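Local coordinates for dual specificity protein phosphatase 15 (Homo sapiens, PDB 1YZ4) that removes phosphate from phosphotyrosine, phosphoserine and phosphothreonine in proteins, the catalytic domain alone being present here, at residues Lys67-Phe70 against Lys71-Ile74; Ser146-Leu149 against Arg150-Leu153. The protein carries 1 engineered substitution. All coordinates share one frame; numbering follows the deposited sequence.

Contact 1: Lys67-Phe70 against Lys71-Ile74; sequences KKHF and KECI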
ATOM      1  N   LYS A  67       8.723   7.056  -5.098  1.00 15.09           N
ATOM      2  CA  LYS A  67       9.759   6.087  -4.759  1.00 16.93           C
ATOM      3  C   LYS A  67      10.559   6.553  -3.557  1.00 15.91           C
ATOM      4  O   LYS A  67      11.200   5.751  -2.883  1.00 16.73           O
ATOM      5  CB  LYS A  67      10.695   5.841  -5.951  1.00 15.65           C
ATOM      6  CG  LYS A  67      11.671   6.968  -6.277  1.00 20.42           C
ATOM      7  CD  LYS A  67      12.332   6.709  -7.630  1.00 26.29           C
ATOM      8  CE  LYS A  67      13.427   7.716  -7.956  1.00 29.36           C
ATOM      9  NZ  LYS A  67      14.687   7.461  -7.196  1.00 33.75           N
ATOM     10  N   LYS A  68      10.518   7.854  -3.285  1.00 17.19           N
ATOM     11  CA  LYS A  68      11.239   8.389  -2.143  1.00 20.92           C
ATOM     12  C   LYS A  68      10.566   7.995  -0.831  1.00 19.27           C
ATOM     13  O   LYS A  68      11.152   8.146   0.238  1.00 17.92           O
ATOM     14  CB  LYS A  68      11.347   9.912  -2.243  1.00 25.08           C
ATOM     15  CG  LYS A  68      12.339  10.381  -3.308  1.00 34.08           C
ATOM     16  CD  LYS A  68      12.385  11.908  -3.399  1.00 40.65           C
ATOM     17  CE  LYS A  68      13.295  12.392  -4.529  1.00 38.75           C
ATOM     18  NZ  LYS A  68      13.225  13.877  -4.681  1.00 41.69           N
ATOM     19  N   HIS A  69       9.341   7.482  -0.909  1.00 15.18           N
ATOM     20  CA  HIS A  69       8.626   7.075   0.295  1.00 17.67           C
ATOM     21  C   HIS A  69       8.454   5.560   0.431  1.00 15.11           C
ATOM     22  O   HIS A  69       7.846   5.085   1.391  1.00 14.59           O
ATOM     23  CB  HIS A  69       7.254   7.755   0.359  1.00 19.92           C
ATOM     24  CG  HIS A  69       7.320   9.251   0.396  1.00 23.52           C
ATOM     25  ND1 HIS A  69       7.408  10.023  -0.743  1.00 24.25           N
ATOM     26  CD2 HIS A  69       7.316  10.118   1.438  1.00 23.91           C
ATOM     27  CE1 HIS A  69       7.453  11.300  -0.405  1.00 26.01           C
ATOM     28  NE2 HIS A  69       7.399  11.386   0.913  1.00 21.85           N
ATOM     29  N   PHE A  70       8.998   4.810  -0.522  1.00 11.30           N
ATOM     30  CA  PHE A  70       8.909   3.354  -0.503  1.00 12.27           C
ATOM     31  C   PHE A  70       9.468   2.710   0.766  1.00 12.07           C
ATOM     32  O   PHE A  70       8.807   1.881   1.395  1.00  9.05           O
ATOM     33  CB  PHE A  70       9.642   2.755  -1.712  1.00 14.91           C
ATOM     34  CG  PHE A  70       8.905   2.909  -3.024  1.00 17.25           C
ATOM     35  CD1 PHE A  70       7.683   3.577  -3.091  1.00 15.45           C
ATOM     36  CD2 PHE A  70       9.431   2.361  -4.193  1.00 17.30           C
ATOM     37  CE1 PHE A  70       6.995   3.697  -4.296  1.00 15.34           C
ATOM     38  CE2 PHE A  70       8.750   2.474  -5.409  1.00 17.97           C
ATOM     39  CZ  PHE A  70       7.527   3.144  -5.457  1.00 17.69           C
ATOM     40  N   LYS A  71      10.688   3.087   1.135  1.00 13.26           N
ATOM     41  CA  LYS A  71      11.334   2.513   2.306  1.00 13.96           C
ATOM     42  C   LYS A  71      10.511   2.690   3.574  1.00 12.73           C
ATOM     43  O   LYS A  71      10.188   1.724   4.265  1.00 10.05           O
ATOM     44  CB  LYS A  71      12.716   3.138   2.510  1.00 16.74           C
ATOM     45  CG  LYS A  71      13.496   2.506   3.653  1.00 25.57           C
ATOM     46  CD  LYS A  71      14.732   3.312   4.043  1.00 31.54           C
ATOM     47  CE  LYS A  71      15.747   3.410   2.920  1.00 35.32           C
ATOM     48  NZ  LYS A  71      16.964   4.157   3.360  1.00 37.56           N
ATOM     49  N   GLU A  72      10.170   3.934   3.878  1.00 10.75           N
ATOM     50  CA  GLU A  72       9.403   4.214   5.076  1.00 13.02           C
ATOM     51  C   GLU A  72       8.022   3.541   5.078  1.00  9.65           C
ATOM     52  O   GLU A  72       7.581   3.059   6.115  1.00  9.35           O
ATOM     53  CB  GLU A  72       9.276   5.730   5.266  1.00 15.58           C
ATOM     54  CG  GLU A  72       8.454   6.440   4.200  1.00 20.85           C
ATOM     55  CD  GLU A  72       8.622   7.947   4.252  1.00 22.66           C
ATOM     56  OE1 GLU A  72       8.387   8.541   5.327  1.00 24.97           O
ATOM     57  OE2 GLU A  72       8.992   8.538   3.218  1.00 23.36           O
ATOM     58  N   CYS A  73       7.348   3.495   3.931  1.00  5.96           N
ATOM     59  CA  CYS A  73       6.033   2.864   3.866  1.00 10.76           C
ATOM     60  C   CYS A  73       6.133   1.361   4.088  1.00 13.21           C
ATOM     61  O   CYS A  73       5.340   0.769   4.832  1.00 13.34           O
ATOM     62  CB  CYS A  73       5.361   3.124   2.508  1.00 13.86           C
ATOM     63  SG  CYS A  73       4.682   4.794   2.250  1.00  9.99           S
ATOM     64  N   ILE A  74       7.108   0.740   3.436  1.00 12.11           N
ATOM     65  CA  ILE A  74       7.289  -0.693   3.575  1.00 15.98           C
ATOM     66  C   ILE A  74       7.663  -1.068   5.009  1.00 17.01           C
ATOM     67  O   ILE A  74       7.258  -2.116   5.506  1.00 17.55           O
ATOM     68  CB  ILE A  74       8.361  -1.197   2.595  1.00 18.74           C
ATOM     69  CG1 ILE A  74       7.819  -1.098   1.166  1.00 20.76           C
ATOM     70  CG2 ILE A  74       8.769  -2.619   2.936  1.00 16.77           C
ATOM     71  CD1 ILE A  74       8.804  -1.504   0.086  1.00 21.51           C
TER
HETATM   72  O   HOH W   1      12.121   4.538  -0.692  1.00 21.56           O
HETATM   73  O   HOH W   2      11.028   6.285   2.584  1.00 15.50           O
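His-69 and Glu-72 lie side by side where helix 70-82 begins, in the dual-specificity phosphatase catalytic domain. Both side chains point the same way, and the imidazole and carboxylate planes are only 14° apart. OE2 of Glu-72 approaches the imidazole obliquely, 2.9 Å from CD2 of His-69, with both ring nitrogens farther off. Glu-72 reaches back because its CG sits between the backbone N and the carbonyl carbon (chi1 66°). That torsion also lays CG of Glu-72 3.2 Å from O of His-69.

Phe-70 turns its ring to a different side, into the core. CA of Lys-67 lies 3.5 Å above the centre of one face of the Phe-70 ring, and Phe-141 meets the ring edge-to-face. Cys-73 and Ile-74 are buried against helix 97-110.

The backbone closes the turn with two helical bonds. N of Cys-73 donates to O of His-69 at 3.0 Å, and N of Ile-74 donates to O of Phe-70 at 2.9 Å. One step earlier, waters bridge the i to i+4 pairs. One water accepts from N of Glu-72 and donates to O of Lys-68. The other accepts from N of Lys-71 at 2.7 Å and donates to O of Lys-67, also at 2.7 Å.

Contact 2: Ser146-Leu149 against Arg150-Leu153; sequences SQKL and RRQL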
ATOM      1  N   SER A 146      14.517  -3.388  -3.833  1.00 21.85           N
ATOM      2  CA  SER A 146      13.704  -4.510  -3.383  1.00 18.74           C
ATOM      3  C   SER A 146      14.410  -5.546  -2.492  1.00 18.58           C
ATOM      4  O   SER A 146      14.086  -5.684  -1.309  1.00 15.02           O
ATOM      5  CB  SER A 146      13.074  -5.195  -4.602  1.00 19.87           C
ATOM      6  OG  SER A 146      12.069  -6.109  -4.208  1.00 24.84           O
ATOM      7  N   GLN A 147      15.365  -6.276  -3.064  1.00 17.44           N
ATOM      8  CA  GLN A 147      16.106  -7.303  -2.337  1.00 19.51           C
ATOM      9  C   GLN A 147      16.822  -6.799  -1.069  1.00 19.90           C
ATOM     10  O   GLN A 147      16.813  -7.467  -0.023  1.00 15.23           O
ATOM     11  CB  GLN A 147      17.135  -7.940  -3.278  1.00 22.68           C
ATOM     12  CG  GLN A 147      16.537  -8.592  -4.518  1.00 29.39           C
ATOM     13  CD  GLN A 147      17.539  -8.704  -5.665  1.00 35.55           C
ATOM     14  OE1 GLN A 147      17.914  -7.701  -6.279  1.00 36.53           O
ATOM     15  NE2 GLN A 147      17.979  -9.926  -5.954  1.00 39.51           N
ATOM     16  N   LYS A 148      17.456  -5.634  -1.170  1.00 18.87           N
ATOM     17  CA  LYS A 148      18.179  -5.059  -0.037  1.00 21.31           C
ATOM     18  C   LYS A 148      17.202  -4.799   1.099  1.00 21.86           C
ATOM     19  O   LYS A 148      17.485  -5.080   2.270  1.00 23.15           O
ATOM     20  CB  LYS A 148      18.868  -3.749  -0.442  1.00 21.43           C
ATOM     21  CG  LYS A 148      19.698  -3.124   0.674  1.00 32.84           C
ATOM     22  CD  LYS A 148      20.258  -1.745   0.308  1.00 34.88           C
ATOM     23  CE  LYS A 148      21.089  -1.167   1.465  1.00 41.26           C
ATOM     24  NZ  LYS A 148      21.670   0.182   1.173  1.00 40.70           N
ATOM     25  N   LEU A 149      16.037  -4.272   0.747  1.00 19.13           N
ATOM     26  CA  LEU A 149      15.031  -3.987   1.747  1.00 16.84           C
ATOM     27  C   LEU A 149      14.548  -5.265   2.427  1.00 15.96           C
ATOM     28  O   LEU A 149      14.364  -5.279   3.643  1.00 11.95           O
ATOM     29  CB  LEU A 149      13.851  -3.253   1.118  1.00 17.17           C
ATOM     30  CG  LEU A 149      13.396  -2.027   1.911  1.00 21.21           C
ATOM     31  CD1 LEU A 149      12.179  -1.414   1.219  1.00 23.44           C
ATOM     32  CD2 LEU A 149      13.074  -2.419   3.356  1.00 15.55           C
ATOM     33  N   ARG A 150      14.350  -6.341   1.660  1.00 15.10           N
ATOM     34  CA  ARG A 150      13.887  -7.586   2.266  1.00 17.82           C
ATOM     35  C   ARG A 150      14.850  -8.024   3.373  1.00 20.30           C
ATOM     36  O   ARG A 150      14.424  -8.375   4.478  1.00 19.08           O
ATOM     37  CB  ARG A 150      13.755  -8.719   1.239  1.00 17.03           C
ATOM     38  CG  ARG A 150      12.774  -9.789   1.715  1.00 18.39           C
ATOM     39  CD  ARG A 150      13.160 -11.219   1.369  1.00 21.32           C
ATOM     40  NE  ARG A 150      12.860 -11.607  -0.004  1.00 28.00           N
ATOM     41  CZ  ARG A 150      12.304 -12.770  -0.346  1.00 33.96           C
ATOM     42  NH1 ARG A 150      11.978 -13.660   0.586  1.00 33.28           N
ATOM     43  NH2 ARG A 150      12.090 -13.058  -1.624  1.00 35.17           N
ATOM     44  N   ARG A 151      16.145  -7.998   3.072  1.00 18.34           N
ATOM     45  CA  ARG A 151      17.154  -8.374   4.049  1.00 23.38           C
ATOM     46  C   ARG A 151      17.098  -7.407   5.243  1.00 24.91           C
ATOM     47  O   ARG A 151      17.209  -7.822   6.399  1.00 20.90           O
ATOM     48  CB  ARG A 151      18.542  -8.337   3.405  1.00 25.81           C
ATOM     49  CG  ARG A 151      19.682  -8.735   4.329  1.00 32.96           C
ATOM     50  CD  ARG A 151      20.862  -7.798   4.116  1.00 40.61           C
ATOM     51  NE  ARG A 151      20.564  -6.442   4.581  1.00 45.56           N
ATOM     52  CZ  ARG A 151      21.088  -5.336   4.061  1.00 48.50           C
ATOM     53  NH1 ARG A 151      21.940  -5.416   3.048  1.00 50.22           N
ATOM     54  NH2 ARG A 151      20.767  -4.147   4.558  1.00 48.94           N
ATOM     55  N   GLN A 152      16.920  -6.116   4.951  1.00 24.83           N
ATOM     56  CA  GLN A 152      16.837  -5.102   5.997  1.00 23.70           C
ATOM     57  C   GLN A 152      15.674  -5.357   6.953  1.00 21.27           C
ATOM     58  O   GLN A 152      15.846  -5.314   8.171  1.00 19.05           O
ATOM     59  CB  GLN A 152      16.691  -3.709   5.380  1.00 25.24           C
ATOM     60  CG  GLN A 152      17.997  -2.952   5.235  1.00 32.25           C
ATOM     61  CD  GLN A 152      17.817  -1.599   4.563  1.00 37.16           C
ATOM     62  OE1 GLN A 152      16.971  -0.798   4.968  1.00 41.39           O
ATOM     63  NE2 GLN A 152      18.620  -1.335   3.535  1.00 38.97           N
ATOM     64  N   LEU A 153      14.492  -5.626   6.400  1.00 18.56           N
ATOM     65  CA  LEU A 153      13.311  -5.881   7.223  1.00 20.20           C
ATOM     66  C   LEU A 153      13.529  -7.070   8.152  1.00 21.03           C
ATOM     67  O   LEU A 153      13.050  -7.082   9.288  1.00 18.41           O
ATOM     68  CB  LEU A 153      12.086  -6.142   6.341  1.00 15.45           C
ATOM     69  CG  LEU A 153      11.606  -4.975   5.477  1.00 13.49           C
ATOM     70  CD1 LEU A 153      10.594  -5.480   4.468  1.00 12.32           C
ATOM     71  CD2 LEU A 153      11.009  -3.881   6.346  1.00 12.23           C
TER
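The carbonyl O of Lys-148 sits 3.9 Å above one face of the Arg-151 guanidinium, off its centre. The Arg-151 chain is bent at chi2 and chi3, which folds the group back over this turn. The side chains of Lys-148 and Arg-151 run side by side and point the same way. NH1 of Arg-151 comes within 4.0 Å of CG of Lys-148, so the group also lies along the lysine's aliphatic stem. The charged ends stay apart. NE of Arg-151 makes a salt bridge to Glu-155 one turn on, which probably offsets the like charge of Lys-148.

The amide of Gln-152 meets the same lysine from another side. The Lys-148 chain is fully extended, with CG anti to the backbone N (chi1 -177°), and the glutamine crosses it at a slant. NE2 of Gln-152 is 3.2 Å from CE of Lys-148 and 3.5 Å from its CG. The amide nitrogen thus touches the methylenes.

On the buried side, Leu-149 crosses Leu-153. The CD2 methyl of Leu-149 is 3.6 Å from CG of Leu-153. Both leucines pack on Ile-74 of helix 70-82, and Leu-149 also touches Phe-141.

Four backbone bonds join N of Arg-150, Arg-151, Gln-152 and Leu-153 to O of Ser-146, Gln-147, Lys-148 and Leu-149. The last is the shortest, with N of Leu-153 2.8 Å from O of Leu-149. Gln-147, Lys-148, Arg-150 and Arg-151 are on the outer surface, while Ser-146, Leu-149 and Leu-153 are buried. This is the pattern of an amphipathic alpha-helix, here the last helix of this construct, 145-157, which packs on helices 70-82, 97-110 and 132-143 of the phosphatase fold.

Following the chain from the N terminus, contact 1 comes first. It ends the loop after strand 52-56 and starts helix 70-82. Strand 87-91 and helices 97-110, 114-123 and 132-143 follow before contact 2, which lies wholly within helix 145-157. Each contact spans a local helical turn and closes no long loop. They are in series, neither nested nor crossed. The centres of contact 1 and contact 2 are about 12 Å apart. Apolar side chains bring them together. CD1 of Ile-74 lies 3.6 Å from CD1 of Leu-149, and CG2 of Ile-74 lies 3.7 Å from CD1 of Leu-153. This packing joins the N-terminal part of helix 70-82 to helix 145-157, the last of the construct.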